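Local coordinates for protein addiction module toxin RelE (PDB 4LTT) that probably acts as an RNA endonuclease, the RelE-family toxin of a Helicobacter pylori toxin-antitoxin system, and can bind copper, at residues Leu2-Lys7 against Asp74-Leu79; Lys8-Asp13 against Leu79-His84. All blocks are in the same frame, centred on the assembly; numbering follows the deposited sequence.

Interaction 1: residues Leu2-Lys7 against Asp74-Leu79; sequences LKLNLK and DELILL
Asn5 and Glu75 rise on the same face of the sheet, and Asn5 gives an ND2 hydrogen to the Glu75 carboxylate, with ND2 3.0 Å from Glu75 OE1 and the bond almost straight at 175°. The oxygen lies in the amide plane of Asn5, but the donor comes to it from above the carboxylate plane, because the two flat groups are turned 72° apart. With CG anti to its own backbone N (chi1 -178°), Asn5 stands its amide up off the sheet, and the rotation of that amide puts ND2 on the Glu75 side. Glu75, extended beyond CG, runs alongside Lys3 in the same direction, and its OE2 meets the CE methylene of Lys3 at 3.7 Å. The lysine ammonium lies farther off, so any attraction between the charges is probably modest.

Beneath these side chains the two strands pair in parallel. Backbone bonds alternate along the pair, from Lys3 N to Asp74 O at one end to Lys7 N and Leu78 O at the other. Strand 3-6 is an outermost strand of the mixed sheet of this RelE/YafQ toxin within the chain, with 75-82 next to it.

On the opposite face Leu76 and Leu78 are buried against helix 25-35, where hydrocarbon suits them, and Leu4 and Leu6 lie at the more open margin of this layer. Leu4 lies beside Leu76, their CD2 methyls 4.0 Å apart, and Leu6 beside Leu78, pointing the same way. Before the strand, Leu2 crosses Leu76 at about a right angle and sets its CD2 methyl against the Asp74 carbonyl carbon. At the far end the Lys7 chain, bent at chi2, lays its aliphatic part across Ile77, with Lys7 CE 3.7 Å from Ile77 CG2.

Interaction 2: residues Lys8-Asp13 against Leu79-His84; sequences KSFQKD and LRLGSH
Asp13 and Arg80 meet side-on in a bidentate salt bridge that ties helix 8-19 to strand 75-82, where the N-terminal helix of this RelE/YafQ toxin runs beside the central sheet. Their side chains cross at about a right angle, yet the carboxylate and guanidinium planes differ by only 32°. Each oxygen can therefore present its syn lone pair to a different nitrogen. Arg80 NE bonds Asp13 OD2 at 2.7 Å, nearly straight (173°) and in the guanidinium plane, whereas NH2 reaches Asp13 OD1 at 3.1 Å with that oxygen tilted from the plane. Arg80 starts away from the helix; bends at chi2 (-59°) and chi3 bring the guanidinium edge round to the carboxylate.

OD2 carries a second bond, on its anti side and somewhat out of the carboxylate plane, from the backbone N of Leu81 at 2.8 Å. A short acid suits this place because one carboxylate oxygen can serve both the arginine and the strand backbone; the neighbouring positive charge probably favours its ionised form.

Leu79 and Arg80 both face Val68 in a classic beta bulge. One turn of helix before Asp13, Ser9 points its small hydroxyl at the strand and donates from OG to Leu79 O at 2.7 Å, in the carbonyl plane. Phe10 supplies the apolar part: its ring crosses Leu81 obliquely, with Phe10 CE1 3.8 Å from Leu81 CB. Leu81 also packs on Phe14 and Leu17 of the same helix, so bulky hydrocarbon fills this buried side. Past the salt bridge, a water lies between the two backbones, 3.0 Å from Asp13 O and 2.7 Å from Leu81 O.

Interactions 1 and 2 follow one another along strand 75-82, their centres 13 Å apart, and share Leu79. The first partner of that strand is strand 3-6, and the second is the helix that starts directly after it, so the chain passes from sheet pairing to helix packing at Lys7, the N-cap residue. Around this turn the two contacts touch, Phe10 CB packing on Leu78 O at 3.3 Å. Segment 79-84 ends at His84, predicted to be the proton donor and seen to bind copper in another structure of this protein; no copper is present here. The Arg80 side chain is about 8 Å from that of Glu58, the other copper-binding residue, and the Leu79 side chain about 10 Å.

Interaction 1: residues Leu2-Lys7 against Asp74-Leu79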
# COMPACT_ATOMS: atom_id res chain seq x y z
N LEU A 2 -13.55 -6.94 1.34
CA LEU A 2 -13.03 -6.89 -0.01
C LEU A 2 -12.14 -8.06 -0.31
O LEU A 2 -11.40 -8.54 0.55
CB LEU A 2 -12.28 -5.58 -0.20
CG LEU A 2 -13.10 -4.29 -0.15
CD1 LEU A 2 -12.16 -3.11 0.03
CD2 LEU A 2 -13.96 -4.17 -1.38
N LYS A 3 -12.19 -8.51 -1.57
CA LYS A 3 -11.23 -9.52 -2.04
C LYS A 3 -9.90 -8.87 -2.26
O LYS A 3 -9.85 -7.76 -2.81
CB LYS A 3 -11.73 -10.02 -3.39
CG LYS A 3 -10.92 -11.15 -3.99
CD LYS A 3 -11.76 -11.69 -5.16
CE LYS A 3 -10.96 -11.94 -6.43
NZ LYS A 3 -10.05 -13.10 -6.20
N LEU A 4 -8.82 -9.49 -1.93
CA LEU A 4 -7.49 -8.93 -2.18
C LEU A 4 -7.02 -9.20 -3.53
O LEU A 4 -7.20 -10.31 -4.09
CB LEU A 4 -6.50 -9.59 -1.27
CG LEU A 4 -6.21 -9.02 0.02
CD1 LEU A 4 -5.13 -9.80 0.81
CD2 LEU A 4 -5.65 -7.56 -0.15
N ASN A 5 -6.46 -8.23 -4.17
CA ASN A 5 -5.81 -8.36 -5.43
C ASN A 5 -4.39 -7.83 -5.33
O ASN A 5 -4.17 -6.65 -5.31
CB ASN A 5 -6.65 -7.65 -6.48
CG ASN A 5 -6.07 -7.75 -7.87
OD1 ASN A 5 -4.92 -8.10 -8.05
ND2 ASN A 5 -6.88 -7.42 -8.87
N LEU A 6 -3.40 -8.72 -5.20
CA LEU A 6 -2.00 -8.34 -5.11
C LEU A 6 -1.43 -8.27 -6.52
O LEU A 6 -1.26 -9.31 -7.19
CB LEU A 6 -1.23 -9.40 -4.34
CG LEU A 6 -1.57 -9.53 -2.86
CD1 LEU A 6 -0.54 -10.34 -2.09
CD2 LEU A 6 -1.97 -8.31 -2.08
N LYS A 7 -1.15 -7.10 -7.00
CA LYS A 7 -0.55 -6.99 -8.35
C LYS A 7 0.87 -7.57 -8.28
O LYS A 7 1.53 -7.51 -7.24
CB LYS A 7 -0.53 -5.54 -8.79
CG LYS A 7 -1.97 -4.95 -8.95
CD LYS A 7 -2.80 -5.71 -9.96
CE LYS A 7 -4.17 -5.20 -10.28
NZ LYS A 7 -4.51 -5.68 -11.67
N ASP A 74 -15.28 -4.33 -5.60
CA ASP A 74 -15.19 -5.38 -4.58
C ASP A 74 -13.81 -5.95 -4.34
O ASP A 74 -13.71 -6.98 -3.65
CB ASP A 74 -16.20 -6.50 -4.76
CG ASP A 74 -16.70 -7.04 -3.40
OD1 ASP A 74 -16.93 -6.27 -2.46
OD2 ASP A 74 -16.88 -8.29 -3.27
N GLU A 75 -12.78 -5.27 -4.82
CA GLU A 75 -11.40 -5.64 -4.53
C GLU A 75 -10.68 -4.55 -3.81
O GLU A 75 -10.92 -3.34 -4.06
CB GLU A 75 -10.64 -5.98 -5.84
CG GLU A 75 -11.15 -7.19 -6.59
CD GLU A 75 -10.24 -7.47 -7.79
OE1 GLU A 75 -9.73 -6.56 -8.46
OE2 GLU A 75 -9.97 -8.70 -8.01
N LEU A 76 -9.73 -4.97 -2.96
CA LEU A 76 -8.67 -4.11 -2.52
C LEU A 76 -7.44 -4.45 -3.33
O LEU A 76 -6.94 -5.57 -3.23
CB LEU A 76 -8.40 -4.34 -1.02
CG LEU A 76 -7.16 -3.54 -0.52
CD1 LEU A 76 -7.37 -2.06 -0.64
CD2 LEU A 76 -6.91 -3.89 0.89
N ILE A 77 -7.04 -3.54 -4.21
CA ILE A 77 -5.89 -3.72 -5.09
C ILE A 77 -4.67 -3.18 -4.40
O ILE A 77 -4.63 -1.98 -4.09
CB ILE A 77 -6.14 -3.01 -6.43
CG1 ILE A 77 -7.35 -3.56 -7.18
CG2 ILE A 77 -4.90 -3.18 -7.32
CD1 ILE A 77 -7.88 -2.58 -8.24
N LEU A 78 -3.65 -4.00 -4.23
CA LEU A 78 -2.38 -3.54 -3.72
C LEU A 78 -1.40 -3.41 -4.84
O LEU A 78 -1.15 -4.36 -5.56
CB LEU A 78 -1.84 -4.51 -2.67
CG LEU A 78 -2.82 -4.79 -1.49
CD1 LEU A 78 -2.07 -5.51 -0.38
CD2 LEU A 78 -3.38 -3.48 -0.89
N LEU A 79 -0.97 -2.16 -5.08
CA LEU A 79 -0.17 -1.81 -6.24
C LEU A 79 1.34 -1.77 -5.99
O LEU A 79 2.12 -2.35 -6.77
CB LEU A 79 -0.66 -0.48 -6.81
CG LEU A 79 -0.03 -0.11 -8.16
CD1 LEU A 79 -0.64 -1.01 -9.18
CD2 LEU A 79 -0.28 1.37 -8.54

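Interaction 2: residues Lys8-Asp13 against Leu79-His84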
# COMPACT_ATOMS: atom_id res chain seq x y z
N LYS A 8 1.38 -8.03 -9.42
CA LYS A 8 2.73 -8.55 -9.43
C LYS A 8 3.76 -7.50 -9.02
O LYS A 8 4.76 -7.82 -8.38
CB LYS A 8 3.05 -9.18 -10.79
CG LYS A 8 2.31 -10.50 -11.02
CD LYS A 8 2.79 -11.69 -10.22
CE LYS A 8 1.65 -12.73 -10.27
NZ LYS A 8 1.78 -13.71 -11.39
N SER A 9 3.49 -6.25 -9.33
CA SER A 9 4.42 -5.12 -8.95
C SER A 9 4.50 -5.10 -7.39
O SER A 9 5.61 -4.93 -6.80
CB SER A 9 3.91 -3.76 -9.46
OG SER A 9 2.55 -3.50 -9.15
N PHE A 10 3.36 -5.29 -6.72
CA PHE A 10 3.36 -5.30 -5.27
C PHE A 10 4.10 -6.52 -4.72
O PHE A 10 4.86 -6.42 -3.76
CB PHE A 10 1.90 -5.31 -4.75
CG PHE A 10 1.80 -5.55 -3.27
CD1 PHE A 10 1.86 -4.52 -2.35
CD2 PHE A 10 1.70 -6.88 -2.78
CE1 PHE A 10 1.79 -4.76 -0.97
CE2 PHE A 10 1.66 -7.11 -1.41
CZ PHE A 10 1.71 -6.04 -0.52
N GLN A 11 3.86 -7.67 -5.30
CA GLN A 11 4.56 -8.89 -4.88
C GLN A 11 6.09 -8.72 -4.98
O GLN A 11 6.81 -9.10 -4.04
CB GLN A 11 4.14 -10.06 -5.78
CG GLN A 11 2.69 -10.40 -5.57
CD GLN A 11 2.21 -11.46 -6.57
OE1 GLN A 11 2.95 -12.42 -6.87
NE2 GLN A 11 1.01 -11.24 -7.15
N LYS A 12 6.57 -8.18 -6.09
CA LYS A 12 8.01 -8.00 -6.25
C LYS A 12 8.49 -7.04 -5.17
O LYS A 12 9.56 -7.26 -4.57
CB LYS A 12 8.27 -7.38 -7.63
CG LYS A 12 8.08 -8.38 -8.81
CD LYS A 12 8.74 -7.77 -10.07
CE LYS A 12 8.35 -8.41 -11.45
NZ LYS A 12 8.48 -9.87 -11.63
N ASP A 13 7.79 -5.94 -4.94
CA ASP A 13 8.22 -4.98 -3.91
C ASP A 13 8.26 -5.63 -2.56
O ASP A 13 9.16 -5.40 -1.72
CB ASP A 13 7.12 -3.91 -3.82
CG ASP A 13 7.17 -2.89 -4.91
OD1 ASP A 13 8.15 -2.75 -5.71
OD2 ASP A 13 6.22 -2.05 -4.99
N LEU A 79 -0.97 -2.16 -5.08
CA LEU A 79 -0.17 -1.81 -6.24
C LEU A 79 1.34 -1.77 -5.99
O LEU A 79 2.12 -2.35 -6.77
CB LEU A 79 -0.66 -0.48 -6.81
CG LEU A 79 -0.03 -0.11 -8.16
CD1 LEU A 79 -0.64 -1.01 -9.18
CD2 LEU A 79 -0.28 1.37 -8.54
N ARG A 80 1.78 -1.02 -4.98
CA ARG A 80 3.20 -0.85 -4.75
C ARG A 80 3.38 -0.82 -3.26
O ARG A 80 2.50 -0.44 -2.48
CB ARG A 80 3.75 0.54 -5.25
CG ARG A 80 3.74 0.79 -6.74
CD ARG A 80 4.55 -0.23 -7.47
NE ARG A 80 5.95 -0.33 -7.03
CZ ARG A 80 7.02 0.30 -7.52
NH1 ARG A 80 6.89 1.16 -8.54
NH2 ARG A 80 8.23 -0.02 -7.09
N LEU A 81 4.61 -1.15 -2.83
CA LEU A 81 5.00 -1.07 -1.43
C LEU A 81 6.47 -0.71 -1.42
O LEU A 81 7.33 -1.52 -1.79
CB LEU A 81 4.80 -2.43 -0.79
CG LEU A 81 5.11 -2.48 0.74
CD1 LEU A 81 4.05 -1.72 1.57
CD2 LEU A 81 5.19 -3.97 1.20
N GLY A 82 6.81 0.49 -1.03
CA GLY A 82 8.25 0.86 -1.07
C GLY A 82 8.43 2.33 -0.78
O GLY A 82 7.54 3.02 -0.30
N SER A 83 9.64 2.84 -0.99
CA SER A 83 9.97 4.21 -0.66
C SER A 83 9.34 5.21 -1.64
O SER A 83 9.03 4.87 -2.76
CB SER A 83 11.49 4.44 -0.66
OG SER A 83 11.98 4.36 -1.93
N HIS A 84 9.29 6.45 -1.23
CA HIS A 84 8.87 7.50 -2.11
C HIS A 84 9.69 7.53 -3.39
O HIS A 84 9.16 7.60 -4.49
CB HIS A 84 8.98 8.81 -1.38
CG HIS A 84 8.73 9.98 -2.25
ND1 HIS A 84 7.50 10.33 -2.67
CD2 HIS A 84 9.58 10.91 -2.70
CE1 HIS A 84 7.59 11.43 -3.40
NE2 HIS A 84 8.84 11.81 -3.40
O HOH W 1 9.84 -2.50 -2.00